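Local coordinates for D-isomer specific 2-hydroxyacid dehydrogenase family protein (PDB 3HG7), which probably acts as an NAD-dependent oxidoreductase of the D-isomer specific 2-hydroxyacid dehydrogenase family, at residues Ser104-Val107 and Phe108-Leu112; Tyr121-Gln124 and Gln125-Arg128; Leu146-Ser150 and Ile151-Ile155. The protein carries 1 engineered substitution. One frame throughout, in Å; residues are numbered along the deposited sequence.

Contact 1 of 3, residues Ser104-Val107 and Phe108-Leu112; sequences SEYV and FGHLL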
loop_
_atom_site.group_PDB
_atom_site.type_symbol
_atom_site.label_atom_id
_atom_site.label_comp_id
_atom_site.label_asym_id
_atom_site.label_seq_id
_atom_site.Cartn_x
_atom_site.Cartn_y
_atom_site.Cartn_z
ATOM N N SER A 104 -8.375 -2.647 5.532
ATOM C CA SER A 104 -9.626 -3.426 5.803
ATOM C C SER A 104 -10.860 -2.839 5.074
ATOM O O SER A 104 -11.672 -3.572 4.497
ATOM C CB SER A 104 -9.896 -3.480 7.294
ATOM O OG SER A 104 -9.113 -4.498 7.877
ATOM N N GLU A 105 -11.001 -1.516 5.126
ATOM C CA GLU A 105 -12.101 -0.814 4.457
ATOM C C GLU A 105 -12.091 -1.027 2.943
ATOM O O GLU A 105 -13.124 -1.258 2.334
ATOM C CB GLU A 105 -12.040 0.678 4.784
ATOM C CG GLU A 105 -12.270 1.015 6.268
ATOM C CD GLU A 105 -12.014 2.491 6.556
ATOM O OE1 GLU A 105 -11.720 3.249 5.596
ATOM O OE2 GLU A 105 -12.122 2.905 7.733
ATOM N N TYR A 106 -10.908 -0.929 2.344
ATOM C CA TYR A 106 -10.759 -1.084 0.901
ATOM C C TYR A 106 -11.065 -2.515 0.499
ATOM O O TYR A 106 -11.842 -2.769 -0.444
ATOM C CB TYR A 106 -9.310 -0.746 0.493
ATOM C CG TYR A 106 -9.011 -1.023 -0.957
ATOM C CD1 TYR A 106 -9.199 -0.031 -1.920
ATOM C CD2 TYR A 106 -8.486 -2.262 -1.350
ATOM C CE1 TYR A 106 -8.904 -0.265 -3.246
ATOM C CE2 TYR A 106 -8.196 -2.529 -2.668
ATOM C CZ TYR A 106 -8.413 -1.523 -3.604
ATOM O OH TYR A 106 -8.136 -1.743 -4.903
ATOM N N VAL A 107 -10.468 -3.455 1.221
ATOM C CA VAL A 107 -10.560 -4.843 0.838
ATOM C C VAL A 107 -12.018 -5.289 1.021
ATOM O O VAL A 107 -12.587 -5.856 0.105
ATOM C CB VAL A 107 -9.605 -5.738 1.674
ATOM C CG1 VAL A 107 -9.984 -7.232 1.543
ATOM C CG2 VAL A 107 -8.124 -5.505 1.217
ATOM N N PHE A 108 -12.608 -4.985 2.179
ATOM C CA PHE A 108 -13.986 -5.471 2.437
ATOM C C PHE A 108 -15.060 -4.657 1.689
ATOM O O PHE A 108 -16.087 -5.193 1.348
ATOM C CB PHE A 108 -14.251 -5.615 3.933
ATOM C CG PHE A 108 -13.653 -6.855 4.512
ATOM C CD1 PHE A 108 -14.446 -7.973 4.743
ATOM C CD2 PHE A 108 -12.300 -6.929 4.780
ATOM C CE1 PHE A 108 -13.881 -9.157 5.255
ATOM C CE2 PHE A 108 -11.722 -8.086 5.298
ATOM C CZ PHE A 108 -12.528 -9.208 5.536
ATOM N N GLY A 109 -14.821 -3.371 1.412
ATOM C CA GLY A 109 -15.719 -2.622 0.542
ATOM C C GLY A 109 -15.758 -3.264 -0.845
ATOM O O GLY A 109 -16.833 -3.521 -1.405
ATOM N N HIS A 110 -14.585 -3.564 -1.384
ATOM C CA HIS A 110 -14.511 -4.165 -2.713
ATOM C C HIS A 110 -15.072 -5.590 -2.682
ATOM O O HIS A 110 -15.761 -6.028 -3.597
ATOM C CB HIS A 110 -13.096 -4.169 -3.248
ATOM C CG HIS A 110 -12.723 -2.879 -3.918
ATOM N ND1 HIS A 110 -13.078 -2.600 -5.217
ATOM C CD2 HIS A 110 -12.051 -1.797 -3.469
ATOM C CE1 HIS A 110 -12.628 -1.402 -5.549
ATOM N NE2 HIS A 110 -12.021 -0.880 -4.500
ATOM N N LEU A 111 -14.771 -6.296 -1.610
ATOM C CA LEU A 111 -15.203 -7.665 -1.497
ATOM C C LEU A 111 -16.729 -7.729 -1.400
ATOM O O LEU A 111 -17.370 -8.521 -2.097
ATOM C CB LEU A 111 -14.562 -8.334 -0.280
ATOM C CG LEU A 111 -15.047 -9.749 0.049
ATOM C CD1 LEU A 111 -14.717 -10.673 -1.091
ATOM C CD2 LEU A 111 -14.513 -10.297 1.424
ATOM N N LEU A 112 -17.312 -6.889 -0.554
ATOM C CA LEU A 112 -18.764 -6.944 -0.392
ATOM C C LEU A 112 -19.418 -6.368 -1.645
ATOM O O LEU A 112 -20.473 -6.846 -2.029
ATOM C CB LEU A 112 -19.187 -6.209 0.865
ATOM C CG LEU A 112 -18.699 -6.934 2.125
ATOM C CD1 LEU A 112 -18.769 -6.046 3.351
ATOM C CD2 LEU A 112 -19.610 -8.210 2.264
#
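The His110 ring meets the Tyr106 ring one helical turn back, with His110 CD2 lying over one face of the phenol, 3.5 Å above its plane and displaced toward the rim. The two planes stand at 51°, an intermediate tilt. Its closest approach, Tyr106 CE1 to His110 NE2, is 3.4 Å. At the edge of the imidazole, in its plane, sits the carbonyl of Tyr106, with its O 3.2 Å from His110 CD2, so one residue offers ring and backbone to the same carbon. The first torsions explain the meeting: Tyr106 carries CG anti to its N (chi1 174°), whereas His110 turns CG back beside its own N (chi1 -85°), and the two rings converge along the helix.

Phe108 shows the same use of a carbonyl, since Ser104 O lies near its ring plane at the edge, 3.4 Å from Phe108 CD2. Val107 CG1 reaches that CD2 obliquely at 4.0 Å. Beneath these side chains runs a regular alpha-helical ladder, in which Phe108 N bonds to Ser104 O at 2.9 Å and Leu111 N to Val107 O at 2.8 Å; Gly109 and His110 complete it with Glu105 and Tyr106.

The contact illustrates how successive faces of one helix, 100-115, serve different neighbours. Tyr106 and His110 lean on Phe227 of strand 225-228 and Val253 of strand 251-254, and the phenol hydroxyl is hydrogen-bonded to Thr277. Val107 and Leu111 also pack on strand 225-228, whereas Ser104 and Phe108 face helix 150-161, packing against Ile155.

Contact 2 of 3, residues Tyr121-Gln124 and Gln125-Arg128; sequences YREQ and QKQR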
loop_
_atom_site.group_PDB
_atom_site.type_symbol
_atom_site.label_atom_id
_atom_site.label_comp_id
_atom_site.label_asym_id
_atom_site.label_seq_id
_atom_site.Cartn_x
_atom_site.Cartn_y
_atom_site.Cartn_z
ATOM N N TYR A 121 -26.766 -4.159 -9.498
ATOM C CA TYR A 121 -27.973 -3.493 -9.008
ATOM C C TYR A 121 -28.049 -2.050 -9.433
ATOM O O TYR A 121 -29.132 -1.570 -9.727
ATOM C CB TYR A 121 -28.135 -3.675 -7.477
ATOM C CG TYR A 121 -28.508 -5.106 -7.197
ATOM C CD1 TYR A 121 -29.751 -5.621 -7.611
ATOM C CD2 TYR A 121 -27.599 -5.976 -6.594
ATOM C CE1 TYR A 121 -30.069 -6.956 -7.396
ATOM C CE2 TYR A 121 -27.902 -7.292 -6.390
ATOM C CZ TYR A 121 -29.135 -7.793 -6.780
ATOM O OH TYR A 121 -29.386 -9.123 -6.524
ATOM N N ARG A 122 -26.897 -1.387 -9.498
ATOM C CA ARG A 122 -26.813 -0.021 -9.996
ATOM C C ARG A 122 -27.287 0.028 -11.483
ATOM O O ARG A 122 -28.070 0.910 -11.878
ATOM C CB ARG A 122 -25.376 0.458 -9.797
ATOM C CG ARG A 122 -25.074 1.853 -10.225
ATOM C CD ARG A 122 -23.553 2.096 -10.108
ATOM N NE ARG A 122 -23.112 3.093 -11.086
ATOM C CZ ARG A 122 -23.208 4.406 -10.902
ATOM N NH1 ARG A 122 -22.767 5.248 -11.845
ATOM N NH2 ARG A 122 -23.727 4.888 -9.773
ATOM N N GLU A 123 -26.812 -0.930 -12.284
ATOM C CA GLU A 123 -27.206 -1.029 -13.696
ATOM C C GLU A 123 -28.688 -1.380 -13.824
ATOM O O GLU A 123 -29.381 -0.829 -14.679
ATOM C CB GLU A 123 -26.317 -2.029 -14.464
ATOM C CG GLU A 123 -24.822 -1.651 -14.634
ATOM C CD GLU A 123 -24.568 -0.348 -15.418
ATOM O OE1 GLU A 123 -25.410 0.068 -16.247
ATOM O OE2 GLU A 123 -23.509 0.272 -15.180
ATOM N N GLN A 124 -29.210 -2.264 -12.971
ATOM C CA GLN A 124 -30.651 -2.531 -13.005
ATOM C C GLN A 124 -31.491 -1.305 -12.643
ATOM O O GLN A 124 -32.619 -1.119 -13.127
ATOM C CB GLN A 124 -31.023 -3.724 -12.129
ATOM C CG GLN A 124 -30.427 -5.007 -12.693
ATOM C CD GLN A 124 -30.966 -6.275 -12.058
ATOM O OE1 GLN A 124 -30.779 -7.360 -12.621
ATOM N NE2 GLN A 124 -31.642 -6.170 -10.899
ATOM N N GLN A 125 -30.937 -0.471 -11.764
ATOM C CA GLN A 125 -31.653 0.699 -11.309
ATOM C C GLN A 125 -31.779 1.686 -12.466
ATOM O O GLN A 125 -32.843 2.290 -12.640
ATOM C CB GLN A 125 -30.928 1.314 -10.111
ATOM C CG GLN A 125 -31.617 2.534 -9.501
ATOM C CD GLN A 125 -30.902 3.046 -8.265
ATOM O OE1 GLN A 125 -30.074 2.353 -7.679
ATOM N NE2 GLN A 125 -31.236 4.284 -7.856
ATOM N N LYS A 126 -30.712 1.811 -13.257
ATOM C CA LYS A 126 -30.698 2.660 -14.455
ATOM C C LYS A 126 -31.768 2.280 -15.458
ATOM O O LYS A 126 -32.227 3.134 -16.245
ATOM C CB LYS A 126 -29.341 2.616 -15.153
ATOM C CG LYS A 126 -28.249 3.432 -14.481
ATOM C CD LYS A 126 -26.898 3.104 -15.075
ATOM C CE LYS A 126 -25.830 4.110 -14.632
ATOM N NZ LYS A 126 -24.460 3.556 -14.915
ATOM N N GLN A 127 -32.159 1.001 -15.468
ATOM C CA GLN A 127 -33.200 0.541 -16.377
ATOM C C GLN A 127 -34.538 0.281 -15.688
ATOM O O GLN A 127 -35.434 -0.314 -16.280
ATOM C CB GLN A 127 -32.730 -0.676 -17.215
ATOM C CG GLN A 127 -32.202 -1.888 -16.439
ATOM C CD GLN A 127 -32.282 -3.199 -17.240
ATOM O OE1 GLN A 127 -33.216 -3.417 -18.015
ATOM N NE2 GLN A 127 -31.321 -4.087 -17.017
ATOM N N ARG A 128 -34.661 0.722 -14.440
ATOM C CA ARG A 128 -35.883 0.570 -13.642
ATOM C C ARG A 128 -36.356 -0.894 -13.573
ATOM O O ARG A 128 -37.537 -1.185 -13.721
ATOM C CB ARG A 128 -37.007 1.469 -14.188
ATOM C CG ARG A 128 -36.727 2.947 -14.040
ATOM C CD ARG A 128 -37.752 3.750 -14.807
ATOM N NE ARG A 128 -37.205 4.327 -16.035
ATOM C CZ ARG A 128 -37.022 5.633 -16.228
ATOM N NH1 ARG A 128 -37.362 6.514 -15.285
ATOM N NH2 ARG A 128 -36.519 6.075 -17.380
#
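Tyr121 and Gln125 are joined by a regular helical bond, Gln125 N to Tyr121 O at 2.9 Å, but the last turn of helix 118-126 then unwinds, with Gln127 N bonding only weakly to Glu123 O and Gln124 O and Arg128 adopting a positive phi of 54°. Between these ends Lys126 N still reaches Arg122 O, at 3.1 Å. Arg128 is the C-prime residue of a Schellman motif: its N bonds to Gln125 O at 3.0 Å, while Leu129 N turns back to Gln124 O.

The side chains on the outer surface are led by Lys126, which stretches out next to Glu123, the two chains heading in one direction. Glu123 bends at chi2 (-61°), and this fold carries its carboxylate back to the lysine. The resulting salt bridge is long: Lys126 NZ lies 3.4 Å from Glu123 OE2, a weak hydrogen bond. The other oxygen, Glu123 OE1, rests against the aliphatic part of the lysine, 3.6 Å from Lys126 CD. On the arginine side, Lys126 CE lies over one face of the Arg122 guanidinium, and Lys126 NZ comes within 3.9 Å of Arg122 NH1. These like charges would be expected to repel, a cost that the nearby carboxylate of Glu123 may partly offset. Further along, Gln127 sets its CG against the carbonyls at the end of the helix, 3.4 Å from Gln124 O.

Gln124, the buried member of the group, faces the other way: its amide bonds through OE1 to His133 NE2 and through NE2 to Gln131 O. Tyr121 OH bonds to His133 N. The short helix 118-126, which follows helix 100-115 in the chain, is thereby tied to the segment that leads on toward strand 142-146.

Contact 3 of 3, residues Leu146-Ser150 and Ile151-Ile155; sequences LGTGS and IGQHI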
loop_
_atom_site.group_PDB
_atom_site.type_symbol
_atom_site.label_atom_id
_atom_site.label_comp_id
_atom_site.label_asym_id
_atom_site.label_seq_id
_atom_site.Cartn_x
_atom_site.Cartn_y
_atom_site.Cartn_z
ATOM N N LEU A 146 -1.455 -12.871 2.302
ATOM C CA LEU A 146 -0.002 -12.912 2.141
ATOM C C LEU A 146 0.579 -11.638 2.722
ATOM O O LEU A 146 0.414 -10.547 2.178
ATOM C CB LEU A 146 0.395 -13.049 0.666
ATOM C CG LEU A 146 -0.388 -14.020 -0.215
ATOM C CD1 LEU A 146 0.360 -14.203 -1.516
ATOM C CD2 LEU A 146 -0.598 -15.359 0.469
ATOM N N GLY A 147 1.251 -11.786 3.850
ATOM C CA GLY A 147 1.807 -10.650 4.571
ATOM C C GLY A 147 1.128 -10.592 5.921
ATOM O O GLY A 147 -0.102 -10.538 6.006
ATOM N N THR A 148 1.931 -10.590 6.976
ATOM C CA THR A 148 1.417 -10.750 8.326
ATOM C C THR A 148 1.726 -9.577 9.241
ATOM O O THR A 148 1.601 -9.689 10.472
ATOM C CB THR A 148 1.974 -12.045 8.953
ATOM O OG1 THR A 148 2.347 -11.796 10.312
ATOM C CG2 THR A 148 3.212 -12.472 8.199
ATOM N N GLY A 149 2.110 -8.451 8.645
ATOM C CA GLY A 149 2.443 -7.259 9.403
ATOM C C GLY A 149 1.183 -6.611 9.919
ATOM O O GLY A 149 0.140 -7.253 9.993
ATOM N N SER A 150 1.253 -5.320 10.227
ATOM C CA SER A 150 0.094 -4.648 10.789
ATOM C C SER A 150 -1.055 -4.582 9.780
ATOM O O SER A 150 -2.227 -4.598 10.186
ATOM C CB SER A 150 0.430 -3.249 11.271
ATOM O OG SER A 150 0.717 -2.381 10.187
ATOM N N ILE A 151 -0.718 -4.513 8.490
ATOM C CA ILE A 151 -1.762 -4.473 7.447
ATOM C C ILE A 151 -2.465 -5.841 7.370
ATOM O O ILE A 151 -3.708 -5.921 7.441
ATOM C CB ILE A 151 -1.222 -4.060 6.070
ATOM C CG1 ILE A 151 -0.722 -2.603 6.106
ATOM C CG2 ILE A 151 -2.329 -4.139 5.005
ATOM C CD1 ILE A 151 -0.182 -2.085 4.781
ATOM N N GLY A 152 -1.678 -6.910 7.236
ATOM C CA GLY A 152 -2.231 -8.280 7.176
ATOM C C GLY A 152 -3.076 -8.606 8.384
ATOM O O GLY A 152 -4.179 -9.176 8.252
ATOM N N GLN A 153 -2.551 -8.266 9.563
ATOM C CA GLN A 153 -3.278 -8.479 10.816
ATOM C C GLN A 153 -4.616 -7.742 10.862
ATOM O O GLN A 153 -5.619 -8.312 11.271
ATOM C CB GLN A 153 -2.437 -8.096 12.028
ATOM C CG GLN A 153 -1.350 -9.090 12.379
ATOM C CD GLN A 153 -0.322 -8.475 13.303
ATOM O OE1 GLN A 153 -0.652 -8.032 14.409
ATOM N NE2 GLN A 153 0.930 -8.411 12.845
ATOM N N HIS A 154 -4.657 -6.481 10.437
ATOM C CA HIS A 154 -5.949 -5.786 10.530
ATOM C C HIS A 154 -7.009 -6.420 9.607
ATOM O O HIS A 154 -8.164 -6.645 10.027
ATOM C CB HIS A 154 -5.835 -4.277 10.312
ATOM C CG HIS A 154 -6.968 -3.508 10.923
ATOM N ND1 HIS A 154 -8.210 -3.418 10.329
ATOM C CD2 HIS A 154 -7.052 -2.809 12.081
ATOM C CE1 HIS A 154 -9.007 -2.693 11.093
ATOM N NE2 HIS A 154 -8.331 -2.314 12.166
ATOM N N ILE A 155 -6.592 -6.765 8.387
ATOM C CA ILE A 155 -7.495 -7.405 7.420
ATOM C C ILE A 155 -7.925 -8.744 7.978
ATOM O O ILE A 155 -9.053 -9.220 7.720
ATOM C CB ILE A 155 -6.801 -7.613 6.051
ATOM C CG1 ILE A 155 -6.400 -6.260 5.423
ATOM C CG2 ILE A 155 -7.707 -8.340 5.068
ATOM C CD1 ILE A 155 -5.363 -6.417 4.372
#
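With CG beside its backbone N (chi1 -75°) and the chain extended beyond it (chi2 163°), Gln153 sends its amide back over the start of the helix to the loop. There NE2 donates to Thr148 O at 2.8 Å in a nearly straight bond, 171° at the hydrogen, with the acceptor lying in the amide plane. The same residue is held by its backbone as well, Gln153 N meeting Gly149 O at 2.9 Å, so side chain and main chain together clasp two successive carbonyls. Gly149 is the N-cap, and one residue on His154 N donates to Ser150 O at 3.1 Å.

Loop and helix come very close where Gly152 presents only its CA: a CH...O contact of 3.3 Å joins Gly152 CA to Gly147 O, an oxygen that has no conventional partner in the model.

Gly147, Gly149 and Gly152 fit the GxGxxG pattern between strand 142-146 and helix 150-161, the strand-turn-helix of a Rossmann fold, consistent with a dinucleotide-binding loop for the NAD assigned to this family.

Contacts 1 and 3 touch, although their centres lie about 14 Å apart: Ser104 OG is 2.8 Å from His154 ND1, a probable hydrogen bond, and is also hydrogen-bonded to Thr158 OG1 of helix 150-161. Ser104 OG packs 3.4 Å from Ile155 CA, so helix 100-115 lies directly against the helix that follows the glycine-rich loop. Contact 2 stands apart. Its centre is about 22 Å from that of contact 1 and about 36 Å from that of contact 3. A bound glycerol, probably from the crystallisation liquor, lies about 4 Å from the Ile151 side chain of contact 3, close to the glycine-rich loop where NAD would be expected to bind.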